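Local coordinates for protein alpha-fucosidase (Bifidobacterium bifidum, PDB 2EAB) that probably releases alpha-1,2-linked L-fucose from glycans by hydrolysis, this chain being the glycoside hydrolase family 95 catalytic region of a longer protein, at residues E181-N186 with A318-H323; A563-Q568 with H679-L684; G575-S580 with G648-W653. One frame throughout, in Å; residues are numbered along the deposited sequence.

In the fold
From the N terminus, the chain first builds a sandwich of antiparallel sheets. Interaction 1 closes a span of 131 residues that contains much of this sandwich, setting helix 316-331 against strand 176-185 and so tying the two together. That contact is complete before the other two open, on the opposite side of the chain's centre; its nearest atoms are about 31 Å from those of interaction 2. Interaction 2 then joins residues 563-568 to residues 679-684. Within the span it encloses lies interaction 3, which fastens the start of helix 577-596 to residues 648-653. The latter two touch, with centres about 8 Å apart, and bind one long connecting segment at two points.

Interaction 1 of 3, residues E181-N186 with A318-H323; sequences EYFASN and AVKKAH
Glu181 OE2 is gripped by two lysines: Lys320 NZ donates to its syn lone pair at 2.8 Å in a salt bridge, and Lys166 on the adjacent strand forms another. This joins strand 176-185 of the N-terminal beta-sandwich to helix 316-331, which lies on the face of the nine-stranded sheet turned away from the second sheet. The other oxygen, Glu181 OE1, is bonded to the hydroxyl of Tyr316, and Lys320 is shared with Asp11, so the charges form a small network at one end of the contact. Phe183 fills the middle. With CG between the backbone N and the carbonyl carbon (chi1 61°), its ring lies nearly parallel to that of His323 but slid aside, so the rings barely overlap (planes 12° apart, centroids 4.6 Å). Phe183 CD1 thus sits over the rim of one imidazole face, 3.5 Å from His323 ND1. Farther out, Phe183 CZ reaches Lys320 CA at 3.6 Å, and Val319 CG1 meets the phenyl edge. Beyond the rings, Ser185 OG, which also bonds Asp188 N, donates to a water at 2.6 Å, and that water donates in turn to Val319 O at 2.7 Å.

Interaction 2 of 3, residues A563-Q568 with H679-L684; sequences AYSPEQ and HMSHLL. With EDO (1,2-ethanediol), chain D.
Glu567 and His679 both turn CG away from their own carbonyl carbons (chi1 -76° and -74°), and beyond CG the glutamate runs extended, which carries its methylene over one face of the imidazole. Glu567 CG lies 3.3 Å from His679 CE1, and the carboxylate follows with OE1 3.2 Å from the same carbon. The two side chains cross obliquely, carboxylate and ring planes 37° apart. The peptide bond between Pro566 and Glu567 is cis, and the carbonyl in that bond reaches across to the other segment. Pro566 O accepts from Ser681 OG at 2.6 Å, the donor tilted slightly from the carbonyl plane, and also from a water at 2.8 Å. That water accepts from Ser681 N at 3.0 Å, so one serine holds the carbonyl both directly and through solvent. The same oxygen comes close to His679 CB, while the pyrrolidine carbon CD packs against the serine hydroxyl.

Both segments belong to the glycoside hydrolase family 95 catalytic domain, in a family whose core is an (alpha/alpha)6 barrel. Here residues 563-568 meet the long connection between helices 632-639 and 697-711. Tyr578 of helix 577-596 packs against both Pro566 and Ser681, and the rings of His677 and Trp723 meet that of His679.

An ethanediol, probably from the crystallisation liquor, sits beside the junction and may mark a small polar pocket. Its O1 donates to Ser681 OG at 2.8 Å, which leaves that hydroxyl accepting one bond and giving another. Ethanediol O1 also lies in the imidazole plane at the ring edge, 3.2 Å from His679 CD2, and Asn422 O bonds the same ethanediol. Behind the proline, Ser565 OG bonds Glu652 and lies 3.7 Å from Ser681 CB.

Interaction 3 of 3, residues G575-S580 with G648-W653; sequences GNTYES and GQIKEW
Thr577 meets two successive carbonyls of the facing loop: its backbone N donates to Glu652 O at 3.2 Å, nearly straight at 171°, and its OG1 donates to Lys651 O at 2.7 Å. Both donors stand well above the planes of the carbonyls they use. The contact lies at the N terminus of helix 577-596 in the family 95 catalytic domain, where the amides of the first turn have no earlier helical carbonyls to bond. Thr577 N takes the carbonyl of Glu652, and Tyr578 N donates at 2.9 Å to a water that passes the bond on to Glu652 O at 2.8 Å. Glu579 N is capped by the N-cap residue, donating to Asn576 OD1 at 2.9 Å and 173°. Ser580 N opens the regular helical pattern by bonding Asn576 O.

Glu652 O therefore accepts twice. OG1 of the threonine is set beside its backbone N (chi1 -57°), so hydroxyl and amide point to neighbouring carbonyls, while Thr577 CG2 lies 4.3 Å from Ile650 CG2. A valine in place of Thr577 would probably leave Lys651 O without its hydroxyl donor, and residues 648-653 held to the helix start directly by a single backbone bond.

Glu652 leaves the backbone on the side away from residues 575-580; its OE1 forms a salt bridge with Arg710, and its OE2 accepts from Ser565 OG. The Lys651 side chain leads away from the helix start, to Glu656 and a salt bridge with Glu643. Asn576 CB rests obliquely against the indole of Trp653. The amide nitrogen Asn576 ND2 donates at 2.9 Å to a second water lying at the indole edge, to which Trp653 NE1 gives a weak bond of 3.1 Å.

Interaction 1 of 3, residues E181-N186 with A318-H323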
loop_
_atom_site.group_PDB
_atom_site.type_symbol
_atom_site.label_atom_id
_atom_site.label_comp_id
_atom_site.label_asym_id
_atom_site.label_seq_id
_atom_site.Cartn_x
_atom_site.Cartn_y
_atom_site.Cartn_z
ATOM N N GLU A 181 1.955 -23.342 16.741
ATOM C CA GLU A 181 0.959 -22.448 16.182
ATOM C C GLU A 181 1.309 -21.031 16.600
ATOM O O GLU A 181 1.594 -20.780 17.770
ATOM C CB GLU A 181 -0.430 -22.816 16.693
ATOM C CG GLU A 181 -1.543 -21.921 16.187
ATOM C CD GLU A 181 -2.800 -22.066 17.010
ATOM O OE1 GLU A 181 -2.813 -21.587 18.163
ATOM O OE2 GLU A 181 -3.778 -22.650 16.502
ATOM N N TYR A 182 1.283 -20.114 15.637
ATOM C CA TYR A 182 1.623 -18.720 15.889
ATOM C C TYR A 182 0.557 -17.786 15.344
ATOM O O TYR A 182 0.101 -17.949 14.215
ATOM C CB TYR A 182 2.939 -18.353 15.211
ATOM C CG TYR A 182 4.109 -19.259 15.485
ATOM C CD1 TYR A 182 4.902 -19.078 16.618
ATOM C CD2 TYR A 182 4.457 -20.267 14.588
ATOM C CE1 TYR A 182 5.991 -19.895 16.867
ATOM C CE2 TYR A 182 5.548 -21.087 14.826
ATOM C CZ TYR A 182 6.310 -20.886 15.965
ATOM O OH TYR A 182 7.403 -21.679 16.211
ATOM N N PHE A 183 0.178 -16.793 16.141
ATOM C CA PHE A 183 -0.677 -15.713 15.651
ATOM C C PHE A 183 -0.432 -14.441 16.444
ATOM O O PHE A 183 0.174 -14.474 17.512
ATOM C CB PHE A 183 -2.168 -16.110 15.631
ATOM C CG PHE A 183 -2.743 -16.460 16.979
ATOM C CD1 PHE A 183 -3.277 -15.474 17.802
ATOM C CD2 PHE A 183 -2.795 -17.783 17.406
ATOM C CE1 PHE A 183 -3.832 -15.795 19.041
ATOM C CE2 PHE A 183 -3.343 -18.113 18.643
ATOM C CZ PHE A 183 -3.865 -17.124 19.457
ATOM N N ALA A 184 -0.869 -13.315 15.890
ATOM C CA ALA A 184 -0.782 -12.037 16.581
ATOM C C ALA A 184 -2.168 -11.430 16.616
ATOM O O ALA A 184 -2.737 -11.080 15.576
ATOM C CB ALA A 184 0.202 -11.109 15.896
ATOM N N SER A 185 -2.713 -11.337 17.822
ATOM C CA SER A 185 -4.057 -10.847 18.037
ATOM C C SER A 185 -4.103 -9.330 18.053
ATOM O O SER A 185 -3.326 -8.686 18.759
ATOM C CB SER A 185 -4.589 -11.379 19.361
ATOM O OG SER A 185 -5.790 -10.719 19.705
ATOM N N ASN A 186 -5.025 -8.763 17.280
ATOM C CA ASN A 186 -5.301 -7.340 17.386
ATOM C C ASN A 186 -6.124 -7.006 18.648
ATOM O O ASN A 186 -5.718 -6.133 19.413
ATOM C CB ASN A 186 -5.931 -6.785 16.101
ATOM C CG ASN A 186 -6.001 -5.271 16.097
ATOM O OD1 ASN A 186 -7.013 -4.694 16.485
ATOM N ND2 ASN A 186 -4.917 -4.620 15.679
ATOM N N ALA A 318 -9.650 -18.463 24.824
ATOM C CA ALA A 318 -10.352 -17.196 24.646
ATOM C C ALA A 318 -9.590 -16.215 23.752
ATOM O O ALA A 318 -10.195 -15.532 22.921
ATOM C CB ALA A 318 -10.652 -16.564 25.990
ATOM N N VAL A 319 -8.273 -16.139 23.930
ATOM C CA VAL A 319 -7.431 -15.261 23.109
ATOM C C VAL A 319 -7.457 -15.713 21.645
ATOM O O VAL A 319 -7.599 -14.887 20.736
ATOM C CB VAL A 319 -5.982 -15.170 23.661
ATOM C CG1 VAL A 319 -5.050 -14.461 22.676
ATOM C CG2 VAL A 319 -5.975 -14.449 25.001
ATOM N N LYS A 320 -7.355 -17.021 21.421
ATOM C CA LYS A 320 -7.426 -17.570 20.068
ATOM C C LYS A 320 -8.784 -17.310 19.414
ATOM O O LYS A 320 -8.838 -16.901 18.253
ATOM C CB LYS A 320 -7.107 -19.069 20.063
ATOM C CG LYS A 320 -7.161 -19.709 18.683
ATOM C CD LYS A 320 -6.704 -21.151 18.724
ATOM C CE LYS A 320 -6.874 -21.824 17.374
ATOM N NZ LYS A 320 -6.329 -23.207 17.373
ATOM N N LYS A 321 -9.868 -17.543 20.154
ATOM C CA LYS A 321 -11.219 -17.314 19.631
ATOM C C LYS A 321 -11.410 -15.863 19.201
ATOM O O LYS A 321 -11.867 -15.595 18.088
ATOM C CB LYS A 321 -12.290 -17.706 20.655
ATOM C CG LYS A 321 -13.714 -17.505 20.148
ATOM C CD LYS A 321 -14.749 -17.734 21.237
ATOM C CE LYS A 321 -16.164 -17.618 20.686
ATOM N NZ LYS A 321 -16.523 -16.223 20.294
ATOM N N ALA A 322 -11.060 -14.937 20.088
ATOM C CA ALA A 322 -11.190 -13.509 19.805
ATOM C C ALA A 322 -10.343 -13.106 18.606
ATOM O O ALA A 322 -10.773 -12.288 17.783
ATOM C CB ALA A 322 -10.819 -12.689 21.020
ATOM N N HIS A 323 -9.147 -13.682 18.505
ATOM C CA HIS A 323 -8.287 -13.417 17.362
ATOM C C HIS A 323 -8.910 -13.867 16.045
ATOM O O HIS A 323 -8.989 -13.092 15.088
ATOM C CB HIS A 323 -6.928 -14.098 17.497
ATOM C CG HIS A 323 -6.131 -14.026 16.239
ATOM N ND1 HIS A 323 -5.821 -15.128 15.471
ATOM C CD2 HIS A 323 -5.650 -12.953 15.573
ATOM C CE1 HIS A 323 -5.152 -14.732 14.401
ATOM N NE2 HIS A 323 -5.037 -13.418 14.440
HETATM O O HOH W 1 -7.462 -12.210 20.934
#

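Interaction 2 of 3, residues A563-Q568 with H679-L684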
loop_
_atom_site.group_PDB
_atom_site.type_symbol
_atom_site.label_atom_id
_atom_site.label_comp_id
_atom_site.label_asym_id
_atom_site.label_seq_id
_atom_site.Cartn_x
_atom_site.Cartn_y
_atom_site.Cartn_z
ATOM N N ALA A 563 9.845 20.609 -12.998
ATOM C CA ALA A 563 9.429 19.242 -12.706
ATOM C C ALA A 563 10.240 18.216 -13.465
ATOM O O ALA A 563 10.704 18.472 -14.585
ATOM C CB ALA A 563 7.947 19.062 -13.012
ATOM N N TYR A 564 10.378 17.048 -12.841
ATOM C CA TYR A 564 11.001 15.874 -13.429
ATOM C C TYR A 564 9.937 14.809 -13.613
ATOM O O TYR A 564 9.074 14.632 -12.749
ATOM C CB TYR A 564 12.085 15.355 -12.486
ATOM C CG TYR A 564 12.895 14.188 -13.000
ATOM C CD1 TYR A 564 13.497 14.228 -14.256
ATOM C CD2 TYR A 564 13.086 13.052 -12.215
ATOM C CE1 TYR A 564 14.252 13.162 -14.724
ATOM C CE2 TYR A 564 13.849 11.983 -12.673
ATOM C CZ TYR A 564 14.426 12.046 -13.928
ATOM O OH TYR A 564 15.181 10.989 -14.379
ATOM N N SER A 565 9.983 14.111 -14.742
ATOM C CA SER A 565 9.101 12.973 -14.951
ATOM C C SER A 565 9.895 11.712 -14.625
ATOM O O SER A 565 10.738 11.301 -15.422
ATOM C CB SER A 565 8.612 12.932 -16.398
ATOM O OG SER A 565 7.521 12.035 -16.522
ATOM N N PRO A 566 9.663 11.104 -13.441
ATOM C CA PRO A 566 10.490 9.942 -13.098
ATOM C C PRO A 566 10.357 8.818 -14.137
ATOM O O PRO A 566 9.241 8.530 -14.567
ATOM C CB PRO A 566 9.925 9.507 -11.737
ATOM C CG PRO A 566 9.347 10.758 -11.162
ATOM C CD PRO A 566 8.724 11.438 -12.354
ATOM N N GLU A 567 11.455 8.198 -14.584
ATOM C CA GLU A 567 12.848 8.554 -14.303
ATOM C C GLU A 567 13.574 8.697 -15.641
ATOM O O GLU A 567 14.610 8.057 -15.872
ATOM C CB GLU A 567 13.538 7.445 -13.503
ATOM C CG GLU A 567 13.185 7.348 -12.036
ATOM C CD GLU A 567 14.027 6.306 -11.303
ATOM O OE1 GLU A 567 13.585 5.831 -10.232
ATOM O OE2 GLU A 567 15.126 5.949 -11.797
ATOM N N GLN A 568 13.021 9.508 -16.537
ATOM C CA GLN A 568 13.656 9.751 -17.832
ATOM C C GLN A 568 13.448 11.195 -18.267
ATOM O O GLN A 568 12.699 11.933 -17.630
ATOM C CB GLN A 568 13.154 8.764 -18.898
ATOM C CG GLN A 568 11.694 8.952 -19.277
ATOM C CD GLN A 568 11.273 8.150 -20.499
ATOM O OE1 GLN A 568 12.078 7.469 -21.136
ATOM N NE2 GLN A 568 9.990 8.232 -20.834
ATOM N N HIS A 679 9.271 3.399 -15.760
ATOM C CA HIS A 679 8.217 4.259 -15.241
ATOM C C HIS A 679 7.249 4.650 -16.352
ATOM O O HIS A 679 7.631 4.723 -17.518
ATOM C CB HIS A 679 8.810 5.537 -14.657
ATOM C CG HIS A 679 9.496 5.354 -13.339
ATOM N ND1 HIS A 679 10.752 4.801 -13.217
ATOM C CD2 HIS A 679 9.109 5.691 -12.088
ATOM C CE1 HIS A 679 11.099 4.784 -11.942
ATOM N NE2 HIS A 679 10.121 5.318 -11.235
ATOM N N MET A 680 6.005 4.920 -15.966
ATOM C CA MET A 680 4.987 5.469 -16.860
ATOM C C MET A 680 4.309 6.606 -16.104
ATOM O O MET A 680 3.102 6.568 -15.826
ATOM C CB MET A 680 3.967 4.399 -17.264
ATOM C CG MET A 680 4.583 3.083 -17.723
ATOM S SD MET A 680 3.398 1.912 -18.403
ATOM C CE MET A 680 2.258 1.738 -17.025
ATOM N N SER A 681 5.097 7.615 -15.756
ATOM C CA SER A 681 4.638 8.663 -14.847
ATOM C C SER A 681 3.522 9.521 -15.427
ATOM O O SER A 681 2.751 10.124 -14.691
ATOM C CB SER A 681 5.811 9.541 -14.415
ATOM O OG SER A 681 6.781 8.777 -13.721
ATOM N N HIS A 682 3.439 9.555 -16.750
ATOM C CA HIS A 682 2.422 10.340 -17.438
ATOM C C HIS A 682 1.078 9.623 -17.602
ATOM O O HIS A 682 0.145 10.183 -18.190
ATOM C CB HIS A 682 2.951 10.776 -18.804
ATOM C CG HIS A 682 3.274 9.639 -19.722
ATOM N ND1 HIS A 682 4.023 8.551 -19.326
ATOM C CD2 HIS A 682 2.969 9.437 -21.024
ATOM C CE1 HIS A 682 4.150 7.721 -20.346
ATOM N NE2 HIS A 682 3.520 8.236 -21.388
ATOM N N LEU A 683 0.967 8.405 -17.077
ATOM C CA LEU A 683 -0.275 7.645 -17.207
ATOM C C LEU A 683 -1.073 7.523 -15.910
ATOM O O LEU A 683 -2.020 6.746 -15.837
ATOM C CB LEU A 683 -0.014 6.269 -17.829
ATOM C CG LEU A 683 0.562 6.284 -19.251
ATOM C CD1 LEU A 683 0.737 4.869 -19.751
ATOM C CD2 LEU A 683 -0.297 7.099 -20.222
ATOM N N LEU A 684 -0.730 8.319 -14.900
ATOM C CA LEU A 684 -1.458 8.282 -13.634
ATOM C C LEU A 684 -2.912 8.729 -13.762
ATOM O O LEU A 684 -3.739 8.397 -12.910
ATOM C CB LEU A 684 -0.724 9.087 -12.559
ATOM C CG LEU A 684 0.713 8.638 -12.283
ATOM C CD1 LEU A 684 1.290 9.439 -11.124
ATOM C CD2 LEU A 684 0.811 7.133 -12.008
HETATM C C1 EDO D . 5.352 7.672 -10.696
HETATM O O1 EDO D . 6.124 6.926 -11.764
HETATM C C2 EDO D . 6.427 8.556 -9.949
HETATM O O2 EDO D . 7.336 7.648 -9.173
HETATM O O HOH W 2 7.800 7.956 -16.892
#

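Interaction 3 of 3, residues G575-S580 with G648-W653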
loop_
_atom_site.group_PDB
_atom_site.type_symbol
_atom_site.label_atom_id
_atom_site.label_comp_id
_atom_site.label_asym_id
_atom_site.label_seq_id
_atom_site.Cartn_x
_atom_site.Cartn_y
_atom_site.Cartn_z
ATOM N N GLY A 575 6.700 22.105 -16.060
ATOM C CA GLY A 575 5.658 21.144 -15.749
ATOM C C GLY A 575 5.838 19.865 -16.538
ATOM O O GLY A 575 6.799 19.708 -17.296
ATOM N N ASN A 576 4.899 18.947 -16.356
ATOM C CA ASN A 576 4.827 17.717 -17.137
ATOM C C ASN A 576 3.490 17.039 -16.874
ATOM O O ASN A 576 2.741 17.441 -15.985
ATOM C CB ASN A 576 6.029 16.778 -16.887
ATOM C CG ASN A 576 6.179 16.363 -15.430
ATOM O OD1 ASN A 576 5.201 16.259 -14.680
ATOM N ND2 ASN A 576 7.418 16.099 -15.027
ATOM N N THR A 577 3.199 16.008 -17.649
ATOM C CA THR A 577 1.913 15.331 -17.567
ATOM C C THR A 577 1.730 14.625 -16.225
ATOM O O THR A 577 0.627 14.621 -15.670
ATOM C CB THR A 577 1.772 14.358 -18.729
ATOM O OG1 THR A 577 1.927 15.103 -19.941
ATOM C CG2 THR A 577 0.413 13.656 -18.722
ATOM N N TYR A 578 2.814 14.050 -15.704
ATOM C CA TYR A 578 2.832 13.421 -14.388
ATOM C C TYR A 578 2.275 14.370 -13.312
ATOM O O TYR A 578 1.257 14.080 -12.666
ATOM C CB TYR A 578 4.269 12.950 -14.095
ATOM C CG TYR A 578 4.642 12.828 -12.638
ATOM C CD1 TYR A 578 4.031 11.892 -11.806
ATOM C CD2 TYR A 578 5.637 13.640 -12.097
ATOM C CE1 TYR A 578 4.380 11.794 -10.456
ATOM C CE2 TYR A 578 5.994 13.549 -10.762
ATOM C CZ TYR A 578 5.370 12.628 -9.948
ATOM O OH TYR A 578 5.736 12.583 -8.619
ATOM N N GLU A 579 2.904 15.532 -13.155
ATOM C CA GLU A 579 2.479 16.452 -12.099
ATOM C C GLU A 579 1.133 17.104 -12.380
ATOM O O GLU A 579 0.312 17.247 -11.474
ATOM C CB GLU A 579 3.537 17.519 -11.818
ATOM C CG GLU A 579 4.800 16.960 -11.179
ATOM C CD GLU A 579 5.605 17.987 -10.395
ATOM O OE1 GLU A 579 5.299 19.196 -10.457
ATOM O OE2 GLU A 579 6.570 17.579 -9.712
ATOM N N SER A 580 0.899 17.496 -13.629
ATOM C CA SER A 580 -0.379 18.114 -13.972
ATOM C C SER A 580 -1.550 17.160 -13.808
ATOM O O SER A 580 -2.623 17.579 -13.372
ATOM C CB SER A 580 -0.357 18.716 -15.373
ATOM O OG SER A 580 0.509 19.833 -15.393
ATOM N N GLY A 648 0.171 9.376 -31.781
ATOM C CA GLY A 648 -1.083 8.937 -31.161
ATOM C C GLY A 648 -0.933 8.563 -29.693
ATOM O O GLY A 648 -1.764 7.835 -29.149
ATOM N N GLN A 649 0.126 9.071 -29.065
ATOM C CA GLN A 649 0.481 8.752 -27.685
ATOM C C GLN A 649 0.031 9.851 -26.723
ATOM O O GLN A 649 -0.150 10.995 -27.126
ATOM C CB GLN A 649 2.003 8.564 -27.585
ATOM C CG GLN A 649 2.846 9.858 -27.386
ATOM C CD GLN A 649 2.989 10.749 -28.626
ATOM O OE1 GLN A 649 2.313 10.569 -29.642
ATOM N NE2 GLN A 649 3.885 11.723 -28.532
ATOM N N ILE A 650 -0.136 9.503 -25.447
ATOM C CA ILE A 650 -0.254 10.519 -24.402
ATOM C C ILE A 650 1.120 11.166 -24.236
ATOM O O ILE A 650 2.097 10.472 -23.944
ATOM C CB ILE A 650 -0.682 9.903 -23.045
ATOM C CG1 ILE A 650 -2.022 9.159 -23.157
ATOM C CG2 ILE A 650 -0.711 10.969 -21.948
ATOM C CD1 ILE A 650 -3.250 10.041 -23.349
ATOM N N LYS A 651 1.206 12.477 -24.437
ATOM C CA LYS A 651 2.485 13.169 -24.253
ATOM C C LYS A 651 2.938 13.081 -22.801
ATOM O O LYS A 651 2.127 13.213 -21.878
ATOM C CB LYS A 651 2.383 14.637 -24.651
ATOM C CG LYS A 651 2.189 14.885 -26.134
ATOM C CD LYS A 651 2.213 16.369 -26.442
ATOM C CE LYS A 651 1.798 16.629 -27.882
ATOM N NZ LYS A 651 1.927 18.062 -28.245
ATOM N N GLU A 652 4.237 12.868 -22.606
ATOM C CA GLU A 652 4.830 12.861 -21.274
ATOM C C GLU A 652 5.312 14.270 -20.892
ATOM O O GLU A 652 5.279 14.641 -19.712
ATOM C CB GLU A 652 5.945 11.807 -21.193
ATOM C CG GLU A 652 6.610 11.706 -19.818
ATOM C CD GLU A 652 7.361 10.403 -19.570
ATOM O OE1 GLU A 652 7.464 9.553 -20.483
ATOM O OE2 GLU A 652 7.865 10.236 -18.438
ATOM N N TRP A 653 5.722 15.046 -21.898
ATOM C CA TRP A 653 6.114 16.445 -21.724
ATOM C C TRP A 653 5.348 17.316 -22.701
ATOM O O TRP A 653 5.013 16.875 -23.801
ATOM C CB TRP A 653 7.612 16.634 -21.966
ATOM C CG TRP A 653 8.461 15.823 -21.053
ATOM C CD1 TRP A 653 8.891 16.171 -19.799
ATOM C CD2 TRP A 653 8.974 14.516 -21.306
ATOM N NE1 TRP A 653 9.644 15.155 -19.261
ATOM C CE2 TRP A 653 9.716 14.128 -20.167
ATOM C CE3 TRP A 653 8.889 13.632 -22.393
ATOM C CZ2 TRP A 653 10.360 12.893 -20.082
ATOM C CZ3 TRP A 653 9.532 12.411 -22.308
ATOM C CH2 TRP A 653 10.259 12.051 -21.161
HETATM O O HOH W 3 9.715 16.763 -16.658
HETATM O O HOH W 4 5.168 13.420 -17.194
#